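Local coordinates for type 3A cellulose-binding domain protein (Clostridium thermocellum, PDB 4B9P) that binds cellulose through this extracellular family 3 carbohydrate-binding module and probably signals its presence by releasing the sigma factor SigI2, at residues A[19-24]-A[117-122]; A[46-51]-A[129-134]; A[56-61]-A[109-114]. All blocks are in the same frame, centred on the assembly; numbering follows the deposited sequence.

Contact 1: A[19-24]-A[117-122]; sequences ETKELQ and LSLATP. With ZN (zinc ion), chain E.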
loop_
_atom_site.group_PDB
_atom_site.type_symbol
_atom_site.label_atom_id
_atom_site.label_comp_id
_atom_site.label_asym_id
_atom_site.label_seq_id
_atom_site.Cartn_x
_atom_site.Cartn_y
_atom_site.Cartn_z
ATOM N N GLU A 19 14.030 1.052 -11.711
ATOM C CA GLU A 19 14.663 0.405 -10.563
ATOM C C GLU A 19 14.593 1.368 -9.393
ATOM O O GLU A 19 14.760 2.575 -9.552
ATOM C CB GLU A 19 16.137 0.100 -10.856
ATOM C CG GLU A 19 16.435 -1.053 -11.772
ATOM C CD GLU A 19 17.954 -1.403 -11.825
ATOM O OE1 GLU A 19 18.815 -0.572 -11.431
ATOM O OE2 GLU A 19 18.302 -2.525 -12.269
ATOM N N THR A 20 14.342 0.844 -8.206
ATOM C CA THR A 20 14.333 1.690 -7.025
ATOM C C THR A 20 14.866 0.904 -5.830
ATOM O O THR A 20 14.640 -0.321 -5.759
ATOM C CB THR A 20 12.901 2.197 -6.740
ATOM O OG1 THR A 20 12.956 3.106 -5.647
ATOM C CG2 THR A 20 11.897 1.064 -6.382
ATOM N N LYS A 21 15.454 1.592 -4.842
ATOM C CA LYS A 21 15.800 0.897 -3.596
ATOM C C LYS A 21 14.719 1.069 -2.546
ATOM O O LYS A 21 14.853 0.570 -1.426
ATOM C CB LYS A 21 17.155 1.322 -3.064
ATOM C CG LYS A 21 17.232 2.782 -2.711
ATOM C CD LYS A 21 18.679 3.057 -2.175
ATOM C CE LYS A 21 19.042 4.516 -2.076
ATOM N NZ LYS A 21 18.332 5.173 -0.927
ATOM N N GLU A 22 13.605 1.726 -2.910
ATOM C CA GLU A 22 12.440 1.751 -2.037
ATOM C C GLU A 22 11.182 1.930 -2.824
ATOM O O GLU A 22 11.101 2.766 -3.712
ATOM C CB GLU A 22 12.495 2.784 -0.914
ATOM C CG GLU A 22 13.191 4.046 -1.120
ATOM C CD GLU A 22 13.177 4.903 0.155
ATOM O OE1 GLU A 22 12.142 5.526 0.388
ATOM O OE2 GLU A 22 14.164 4.940 0.940
ATOM N N LEU A 23 10.187 1.113 -2.526
ATOM C CA LEU A 23 8.835 1.348 -3.054
ATOM C C LEU A 23 8.226 2.486 -2.265
ATOM O O LEU A 23 8.301 2.496 -1.044
ATOM C CB LEU A 23 7.975 0.102 -2.882
ATOM C CG LEU A 23 8.555 -1.209 -3.392
ATOM C CD1 LEU A 23 7.586 -2.378 -3.137
ATOM C CD2 LEU A 23 8.929 -1.115 -4.863
ATOM N N GLN A 24 7.624 3.447 -2.972
ATOM C CA GLN A 24 7.000 4.593 -2.308
ATOM C C GLN A 24 5.564 4.791 -2.792
ATOM O O GLN A 24 5.225 5.804 -3.387
ATOM C CB GLN A 24 7.819 5.858 -2.540
ATOM C CG GLN A 24 9.105 5.839 -1.738
ATOM C CD GLN A 24 9.687 7.229 -1.568
ATOM O OE1 GLN A 24 9.124 8.228 -2.061
ATOM N NE2 GLN A 24 10.814 7.306 -0.891
ATOM N N LEU A 117 16.688 1.490 3.636
ATOM C CA LEU A 117 15.733 2.491 4.081
ATOM C C LEU A 117 16.365 3.449 5.093
ATOM O O LEU A 117 15.814 4.494 5.413
ATOM C CB LEU A 117 14.471 1.834 4.612
ATOM C CG LEU A 117 13.398 1.689 3.512
ATOM C CD1 LEU A 117 13.867 0.900 2.291
ATOM C CD2 LEU A 117 12.117 1.111 4.097
ATOM N N SER A 118 17.544 3.081 5.579
ATOM C CA SER A 118 18.267 3.927 6.499
ATOM C C SER A 118 19.093 5.031 5.816
ATOM O O SER A 118 19.668 5.885 6.499
ATOM C CB SER A 118 19.123 3.056 7.418
ATOM O OG SER A 118 20.105 2.329 6.711
ATOM N N LEU A 119 19.113 5.020 4.481
ATOM C CA LEU A 119 19.841 6.007 3.654
ATOM C C LEU A 119 21.344 5.957 3.875
ATOM O O LEU A 119 22.061 6.969 3.765
ATOM C CB LEU A 119 19.347 7.429 3.879
ATOM C CG LEU A 119 17.846 7.589 3.655
ATOM C CD1 LEU A 119 17.577 9.065 3.626
ATOM C CD2 LEU A 119 17.352 6.904 2.371
ATOM N N ALA A 120 21.808 4.765 4.214
ATOM C CA ALA A 120 23.220 4.486 4.267
ATOM C C ALA A 120 23.443 3.442 3.195
ATOM O O ALA A 120 22.481 2.912 2.625
ATOM C CB ALA A 120 23.614 3.969 5.648
ATOM N N THR A 121 24.694 3.184 2.865
ATOM C CA THR A 121 25.005 2.251 1.800
ATOM C C THR A 121 24.684 0.823 2.275
ATOM O O THR A 121 25.221 0.374 3.264
ATOM C CB THR A 121 26.508 2.388 1.493
ATOM O OG1 THR A 121 26.732 3.721 1.041
ATOM C CG2 THR A 121 26.961 1.421 0.445
ATOM N N PRO A 122 23.807 0.090 1.580
ATOM C CA PRO A 122 23.549 -1.288 2.018
ATOM C C PRO A 122 24.780 -2.161 1.755
ATOM O O PRO A 122 25.393 -2.029 0.697
ATOM C CB PRO A 122 22.374 -1.741 1.115
ATOM C CG PRO A 122 21.835 -0.482 0.524
ATOM C CD PRO A 122 22.940 0.508 0.473
HETATM ZN ZN ZN E . 20.751 -1.153 -11.562
HETATM O O HOH W 1 20.732 3.737 0.424
HETATM O O HOH W 2 20.736 -1.066 -13.577
#
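Leu117 reaches across to the backbone of Lys21 and to the first side-chain carbon of Glu22. Its CD1 does all the touching. It lies 3.9 Å from Lys21 O and 4.0 Å from Glu22 CB. Leu117 and Glu22 are both buried here, in the more tightly packed part of the contact. The contact belongs to the beta-sandwich of a family 3 carbohydrate-binding module. It joins the short strand 19-20 and the loop after it to the loop that follows the short helix 114-117. Leu119, with positive phi (63°), is where the chain leaves that helix. The other side of the contact is looser: exposed Leu119 brings one methyl, CD2, up to the ends of Lys21 and Glu22. Leu119 CD2 sits 3.9 Å from Lys21 NZ and 4.0 Å from Glu22 OE2, and the leucine crosses both side chains at about a right angle. The Lys21 chain is extended until its last torsion (chi4 73°), where it bends. Water 1 then links the segments: it donates to Ala120 O and takes a weak bond from Lys21 NZ at 3.1 Å. Away from Leu117 and Leu119, Glu19 OE1 binds a zinc ion at 2.0 Å, with water 2 and Glu126 as further ligands.

Contact 2: A[46-51]-A[129-134]; sequences YYYTKD and YMYDQN. With CA (calcium ion), chain B.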
loop_
_atom_site.group_PDB
_atom_site.type_symbol
_atom_site.label_atom_id
_atom_site.label_comp_id
_atom_site.label_asym_id
_atom_site.label_seq_id
_atom_site.Cartn_x
_atom_site.Cartn_y
_atom_site.Cartn_z
ATOM N N TYR A 46 -1.046 -3.541 -1.744
ATOM C CA TYR A 46 -0.229 -3.090 -2.871
ATOM C C TYR A 46 0.566 -4.320 -3.323
ATOM O O TYR A 46 1.426 -4.799 -2.576
ATOM C CB TYR A 46 0.732 -1.972 -2.408
ATOM C CG TYR A 46 1.598 -1.433 -3.539
ATOM C CD1 TYR A 46 2.827 -2.040 -3.880
ATOM C CD2 TYR A 46 1.221 -0.288 -4.256
ATOM C CE1 TYR A 46 3.589 -1.561 -4.937
ATOM C CE2 TYR A 46 2.005 0.214 -5.314
ATOM C CZ TYR A 46 3.194 -0.416 -5.625
ATOM O OH TYR A 46 3.891 0.110 -6.651
ATOM N N TYR A 47 0.290 -4.804 -4.529
ATOM C CA TYR A 47 0.876 -6.048 -5.040
ATOM C C TYR A 47 2.114 -5.783 -5.881
ATOM O O TYR A 47 2.141 -4.833 -6.681
ATOM C CB TYR A 47 -0.129 -6.760 -5.932
ATOM C CG TYR A 47 -1.329 -7.286 -5.237
ATOM C CD1 TYR A 47 -1.286 -8.515 -4.561
ATOM C CD2 TYR A 47 -2.515 -6.547 -5.211
ATOM C CE1 TYR A 47 -2.421 -9.031 -3.943
ATOM C CE2 TYR A 47 -3.631 -7.037 -4.580
ATOM C CZ TYR A 47 -3.587 -8.259 -3.939
ATOM O OH TYR A 47 -4.755 -8.699 -3.327
ATOM N N TYR A 48 3.133 -6.630 -5.733
ATOM C CA TYR A 48 4.385 -6.385 -6.437
ATOM C C TYR A 48 5.148 -7.711 -6.512
ATOM O O TYR A 48 4.749 -8.730 -5.930
ATOM C CB TYR A 48 5.197 -5.304 -5.710
ATOM C CG TYR A 48 5.749 -5.688 -4.339
ATOM C CD1 TYR A 48 4.938 -5.673 -3.193
ATOM C CD2 TYR A 48 7.086 -6.022 -4.189
ATOM C CE1 TYR A 48 5.417 -6.022 -1.968
ATOM C CE2 TYR A 48 7.595 -6.346 -2.924
ATOM C CZ TYR A 48 6.743 -6.327 -1.831
ATOM O OH TYR A 48 7.234 -6.664 -0.595
ATOM N N THR A 49 6.256 -7.681 -7.252
ATOM C CA THR A 49 7.221 -8.796 -7.233
ATOM C C THR A 49 8.472 -8.354 -6.489
ATOM O O THR A 49 9.087 -7.346 -6.827
ATOM C CB THR A 49 7.564 -9.230 -8.653
ATOM O OG1 THR A 49 7.854 -8.062 -9.439
ATOM C CG2 THR A 49 6.398 -10.043 -9.267
ATOM N N LYS A 50 8.823 -9.110 -5.437
ATOM C CA LYS A 50 9.969 -8.742 -4.575
ATOM C C LYS A 50 11.314 -8.887 -5.273
ATOM O O LYS A 50 12.316 -8.373 -4.776
ATOM C CB LYS A 50 9.952 -9.557 -3.282
ATOM C CG LYS A 50 10.238 -11.059 -3.542
ATOM C CD LYS A 50 10.187 -11.877 -2.279
ATOM C CE LYS A 50 10.601 -13.337 -2.500
ATOM N NZ LYS A 50 9.691 -14.032 -3.421
ATOM N N ASP A 51 11.340 -9.567 -6.423
ATOM C CA ASP A 51 12.564 -9.737 -7.178
ATOM C C ASP A 51 13.591 -10.403 -6.268
ATOM O O ASP A 51 13.266 -11.435 -5.670
ATOM C CB ASP A 51 12.991 -8.405 -7.794
ATOM C CG ASP A 51 11.819 -7.681 -8.500
ATOM O OD1 ASP A 51 10.978 -8.342 -9.167
ATOM O OD2 ASP A 51 11.749 -6.450 -8.393
ATOM N N TYR A 129 18.887 -5.239 -2.932
ATOM C CA TYR A 129 18.105 -4.085 -2.477
ATOM C C TYR A 129 17.400 -3.344 -3.594
ATOM O O TYR A 129 16.529 -2.504 -3.298
ATOM C CB TYR A 129 18.892 -3.119 -1.576
ATOM C CG TYR A 129 20.115 -2.521 -2.273
ATOM C CD1 TYR A 129 20.008 -1.357 -3.024
ATOM C CD2 TYR A 129 21.376 -3.121 -2.166
ATOM C CE1 TYR A 129 21.082 -0.811 -3.634
ATOM C CE2 TYR A 129 22.483 -2.563 -2.773
ATOM C CZ TYR A 129 22.327 -1.399 -3.484
ATOM O OH TYR A 129 23.429 -0.866 -4.104
ATOM N N MET A 130 17.746 -3.615 -4.849
ATOM C CA MET A 130 17.125 -2.873 -5.947
ATOM C C MET A 130 15.922 -3.651 -6.485
ATOM O O MET A 130 16.066 -4.781 -6.972
ATOM C CB MET A 130 18.148 -2.663 -7.054
ATOM C CG MET A 130 17.749 -1.596 -8.043
ATOM S SD MET A 130 17.873 0.102 -7.376
ATOM C CE MET A 130 19.636 0.396 -7.660
ATOM N N TYR A 131 14.738 -3.047 -6.387
ATOM C CA TYR A 131 13.518 -3.553 -7.007
ATOM C C TYR A 131 13.429 -3.161 -8.461
ATOM O O TYR A 131 13.861 -2.059 -8.845
ATOM C CB TYR A 131 12.333 -2.926 -6.346
ATOM C CG TYR A 131 12.055 -3.363 -4.924
ATOM C CD1 TYR A 131 11.601 -4.640 -4.649
ATOM C CD2 TYR A 131 12.177 -2.461 -3.883
ATOM C CE1 TYR A 131 11.273 -5.006 -3.342
ATOM C CE2 TYR A 131 11.830 -2.801 -2.591
ATOM C CZ TYR A 131 11.355 -4.063 -2.334
ATOM O OH TYR A 131 11.019 -4.402 -1.035
ATOM N N ASP A 132 12.759 -4.008 -9.271
ATOM C CA ASP A 132 12.278 -3.625 -10.589
ATOM C C ASP A 132 10.796 -3.323 -10.462
ATOM O O ASP A 132 10.020 -4.230 -10.100
ATOM C CB ASP A 132 12.508 -4.781 -11.562
ATOM C CG ASP A 132 11.878 -4.519 -12.887
ATOM O OD1 ASP A 132 10.687 -4.861 -13.114
ATOM O OD2 ASP A 132 12.588 -3.974 -13.751
ATOM N N GLN A 133 10.374 -2.088 -10.767
ATOM C CA GLN A 133 8.971 -1.715 -10.512
ATOM C C GLN A 133 8.021 -2.067 -11.638
ATOM O O GLN A 133 6.839 -2.209 -11.395
ATOM C CB GLN A 133 8.840 -0.217 -10.211
ATOM C CG GLN A 133 9.643 0.219 -8.992
ATOM C CD GLN A 133 9.113 1.458 -8.348
ATOM O OE1 GLN A 133 8.211 1.358 -7.508
ATOM N NE2 GLN A 133 9.591 2.628 -8.763
ATOM N N ASN A 134 8.485 -2.146 -12.875
ATOM C CA ASN A 134 7.525 -2.392 -13.954
ATOM C C ASN A 134 6.969 -3.815 -13.895
ATOM O O ASN A 134 5.928 -4.078 -14.499
ATOM C CB ASN A 134 8.195 -2.129 -15.296
ATOM C CG ASN A 134 8.466 -0.669 -15.522
ATOM O OD1 ASN A 134 9.597 -0.263 -15.752
ATOM N ND2 ASN A 134 7.428 0.133 -15.431
HETATM CA CA CA B . 9.385 -6.240 -8.992
HETATM O O HOH W 3 6.286 -0.766 -7.330
HETATM O O HOH W 4 9.585 -4.500 -7.238
#
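The rings of Tyr48 and Tyr131 approach obliquely, with nearly perpendicular planes (87°) and centroids 6.0 Å apart. The closest atoms are Tyr48 CE2 and Tyr131 CE1, at 3.9 Å. At the edge of the Tyr131 ring, near its plane, lies Asp51 OD2. Tyr46 O lies in plane at the edge of the Tyr48 ring. Lys50 O approaches Tyr131 obliquely, 3.8 Å from CD1. Both tyrosine hydroxyls bond to Glu56 of strand 56-63.

Beside the rings, both segments bind one calcium ion. Thr49 gives its carbonyl and its OG1. The threonine torsion (chi1 47°) places OG1 between the backbone N and the carbonyl carbon, where it can chelate the ion together with O. Asp51 binds through both carboxylate oxygens, and Asp132 through its backbone O at 2.4 Å. Water 4, Ser135 and Asp136 complete the site. Asp51 OD2 has a second task: it accepts a nearly straight bond (162°) from Asp132 N at 2.8 Å. The donor comes on the anti side, tilted out of the carboxylate plane. Water 3 bridges Tyr46 OH and Gln133 OE1. The calcium thus joins the end of strand 42-48, which lies between strands 84-92 and 152-156, to strand 131-132, which pairs with strand 19-20.

Contact 3: A[56-61]-A[109-114]; sequences EIYTCD and SRIGNS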
loop_
_atom_site.group_PDB
_atom_site.type_symbol
_atom_site.label_atom_id
_atom_site.label_comp_id
_atom_site.label_asym_id
_atom_site.label_seq_id
_atom_site.Cartn_x
_atom_site.Cartn_y
_atom_site.Cartn_z
ATOM N N GLU A 56 13.085 -7.173 3.677
ATOM C CA GLU A 56 12.044 -6.198 3.332
ATOM C C GLU A 56 11.258 -5.787 4.574
ATOM O O GLU A 56 10.741 -6.637 5.281
ATOM C CB GLU A 56 11.105 -6.792 2.323
ATOM C CG GLU A 56 11.716 -7.102 0.983
ATOM C CD GLU A 56 10.618 -7.589 0.062
ATOM O OE1 GLU A 56 10.306 -8.813 0.101
ATOM O OE2 GLU A 56 9.958 -6.764 -0.624
ATOM N N ILE A 57 11.132 -4.476 4.796
ATOM C CA ILE A 57 10.360 -3.934 5.905
ATOM C C ILE A 57 9.431 -2.862 5.364
ATOM O O ILE A 57 9.645 -2.297 4.276
ATOM C CB ILE A 57 11.282 -3.353 7.019
ATOM C CG1 ILE A 57 12.086 -2.162 6.495
ATOM C CG2 ILE A 57 12.162 -4.463 7.632
ATOM C CD1 ILE A 57 12.711 -1.335 7.615
ATOM N N TYR A 58 8.408 -2.570 6.144
ATOM C CA TYR A 58 7.462 -1.519 5.865
ATOM C C TYR A 58 7.654 -0.404 6.891
ATOM O O TYR A 58 7.786 -0.678 8.097
ATOM C CB TYR A 58 6.014 -2.075 6.052
ATOM C CG TYR A 58 4.980 -0.976 5.997
ATOM C CD1 TYR A 58 4.485 -0.553 4.782
ATOM C CD2 TYR A 58 4.585 -0.298 7.160
ATOM C CE1 TYR A 58 3.560 0.499 4.695
ATOM C CE2 TYR A 58 3.675 0.735 7.099
ATOM C CZ TYR A 58 3.202 1.154 5.869
ATOM O OH TYR A 58 2.353 2.223 5.799
ATOM N N THR A 59 7.595 0.847 6.440
ATOM C CA THR A 59 7.462 1.927 7.370
ATOM C C THR A 59 6.429 2.940 6.860
ATOM O O THR A 59 6.324 3.193 5.657
ATOM C CB THR A 59 8.799 2.587 7.701
ATOM O OG1 THR A 59 8.642 3.504 8.802
ATOM C CG2 THR A 59 9.356 3.286 6.510
ATOM N N CYS A 60 5.658 3.526 7.787
ATOM C CA CYS A 60 4.773 4.633 7.463
ATOM C C CYS A 60 5.459 5.920 7.885
ATOM O O CYS A 60 5.673 6.150 9.067
ATOM C CB CYS A 60 3.429 4.479 8.187
ATOM S SG CYS A 60 2.353 5.891 7.959
ATOM N N ASP A 61 5.835 6.718 6.889
ATOM C CA ASP A 61 6.499 7.968 7.139
ATOM C C ASP A 61 5.536 9.023 7.674
ATOM O O ASP A 61 5.952 9.889 8.450
ATOM C CB ASP A 61 7.179 8.477 5.869
ATOM C CG ASP A 61 8.500 7.791 5.601
ATOM O OD1 ASP A 61 9.074 7.144 6.514
ATOM O OD2 ASP A 61 8.967 7.917 4.464
ATOM N N SER A 109 4.095 5.736 2.575
ATOM C CA SER A 109 4.841 4.559 2.983
ATOM C C SER A 109 6.132 4.418 2.235
ATOM O O SER A 109 6.289 4.926 1.126
ATOM C CB SER A 109 4.033 3.302 2.687
ATOM O OG SER A 109 2.755 3.340 3.306
ATOM N N ARG A 110 7.043 3.678 2.854
ATOM C CA ARG A 110 8.282 3.243 2.201
ATOM C C ARG A 110 8.473 1.777 2.499
ATOM O O ARG A 110 8.331 1.367 3.642
ATOM C CB ARG A 110 9.495 4.051 2.709
ATOM C CG ARG A 110 9.410 5.529 2.396
ATOM C CD ARG A 110 10.719 6.212 2.699
ATOM N NE ARG A 110 10.936 6.170 4.113
ATOM C CZ ARG A 110 12.078 5.883 4.730
ATOM N NH1 ARG A 110 13.201 5.575 4.068
ATOM N NH2 ARG A 110 12.070 5.913 6.045
ATOM N N ILE A 111 8.887 1.009 1.496
ATOM C CA ILE A 111 9.094 -0.427 1.656
ATOM C C ILE A 111 10.402 -0.798 0.950
ATOM O O ILE A 111 10.660 -0.396 -0.181
ATOM C CB ILE A 111 7.934 -1.267 1.002
ATOM C CG1 ILE A 111 6.587 -0.910 1.676
ATOM C CG2 ILE A 111 8.183 -2.771 1.075
ATOM C CD1 ILE A 111 5.791 0.100 0.906
ATOM N N GLY A 112 11.219 -1.591 1.631
ATOM C CA GLY A 112 12.444 -2.069 1.013
ATOM C C GLY A 112 13.339 -2.743 2.012
ATOM O O GLY A 112 12.989 -2.945 3.190
ATOM N N ASN A 113 14.534 -3.110 1.538
ATOM C CA ASN A 113 15.552 -3.722 2.388
ATOM C C ASN A 113 15.836 -2.762 3.553
ATOM O O ASN A 113 16.085 -1.568 3.324
ATOM C CB ASN A 113 16.796 -3.910 1.491
ATOM C CG ASN A 113 17.956 -4.615 2.163
ATOM O OD1 ASN A 113 18.255 -4.388 3.318
ATOM N ND2 ASN A 113 18.659 -5.428 1.398
ATOM N N SER A 114 15.775 -3.267 4.794
ATOM C CA SER A 114 15.983 -2.428 5.970
ATOM C C SER A 114 17.264 -1.590 5.878
ATOM O O SER A 114 17.318 -0.493 6.417
ATOM C CB SER A 114 15.953 -3.315 7.222
ATOM O OG SER A 114 17.021 -4.272 7.189
#
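Strand 56-63 is an edge strand of a five-stranded antiparallel sheet, and this contact pairs it with strand 104-111. Two hydrogen-bonded pairs hold the backbones. In one, Thr59 N bonds to Arg110 O and Arg110 N to Thr59 O, each at 2.9 Å. In the other, Ile57 N bonds to Gly112 O at 2.9 Å, and the return bond from Gly112 N to Ile57 O is longer, 3.2 Å. Between them, Tyr58 and Ile111 form a non-hydrogen-bonded pair.

The side chains divide between the two faces. Tyr58, Ser109 and Ile111 share one face. Tyr58 CD1 packs against Ile111 CG1 at 3.8 Å. The tyrosine ring runs on towards Ser109, because CG stands opposite the backbone N (chi1 171°). Tyr58 OH then donates to Ser109 OG at 2.8 Å, and that oxygen lies near the plane of the ring, at its edge. This face looks into the beta-sandwich: Tyr58 and Ile111 both touch Val88 of the other sheet.

Thr59 and Arg110 lie side by side on the opposite face. The arginine chain bends at chi3 (-67°), and its guanidinium forms a salt bridge with Asp61. NE and NH2 approach side-on and both bond to Asp61 OD1, through its syn lone pair and almost in the guanidinium plane. Carboxylate and guanidinium are nearly coplanar. Asp61 OD2 is nearer to Arg110 NE, 2.7 Å, but this bond is weak, bent to 125°. Arg110 NH1 turns to the carbonyl of Leu117. At 112 the chain turns a corner. Asn113 is the N-cap of the helix that follows: its OD1 accepts from Tyr115 N, and its ND2 bonds to Asn128 O. Ile57, exposed on the Thr59 and Arg110 face, rests its CD1 3.8 Å from Ser114 CB.

Overall arrangement
The three contacts meet at one end of the beta-sandwich. Contact 1 and contact 2 have centres about 12 Å apart and share the two-stranded sheet of 19-20 and 131-132, where Thr20 O is 2.8 Å from Tyr131 N. Contact 3 lies about 9 Å from contact 1, centre to centre. Leu23 N meets Ile111 O at 2.8 Å, joining the loop after strand 19-20 to the larger sheet. Glu56 links contact 3 to contact 2: its OE2 is 2.6 Å from Tyr131 OH and 2.7 Å from Tyr48 OH. The calcium ion bound in contact 2 is about 8 Å from the nearest side-chain atom of Glu56 and about 12 Å from that of Lys21.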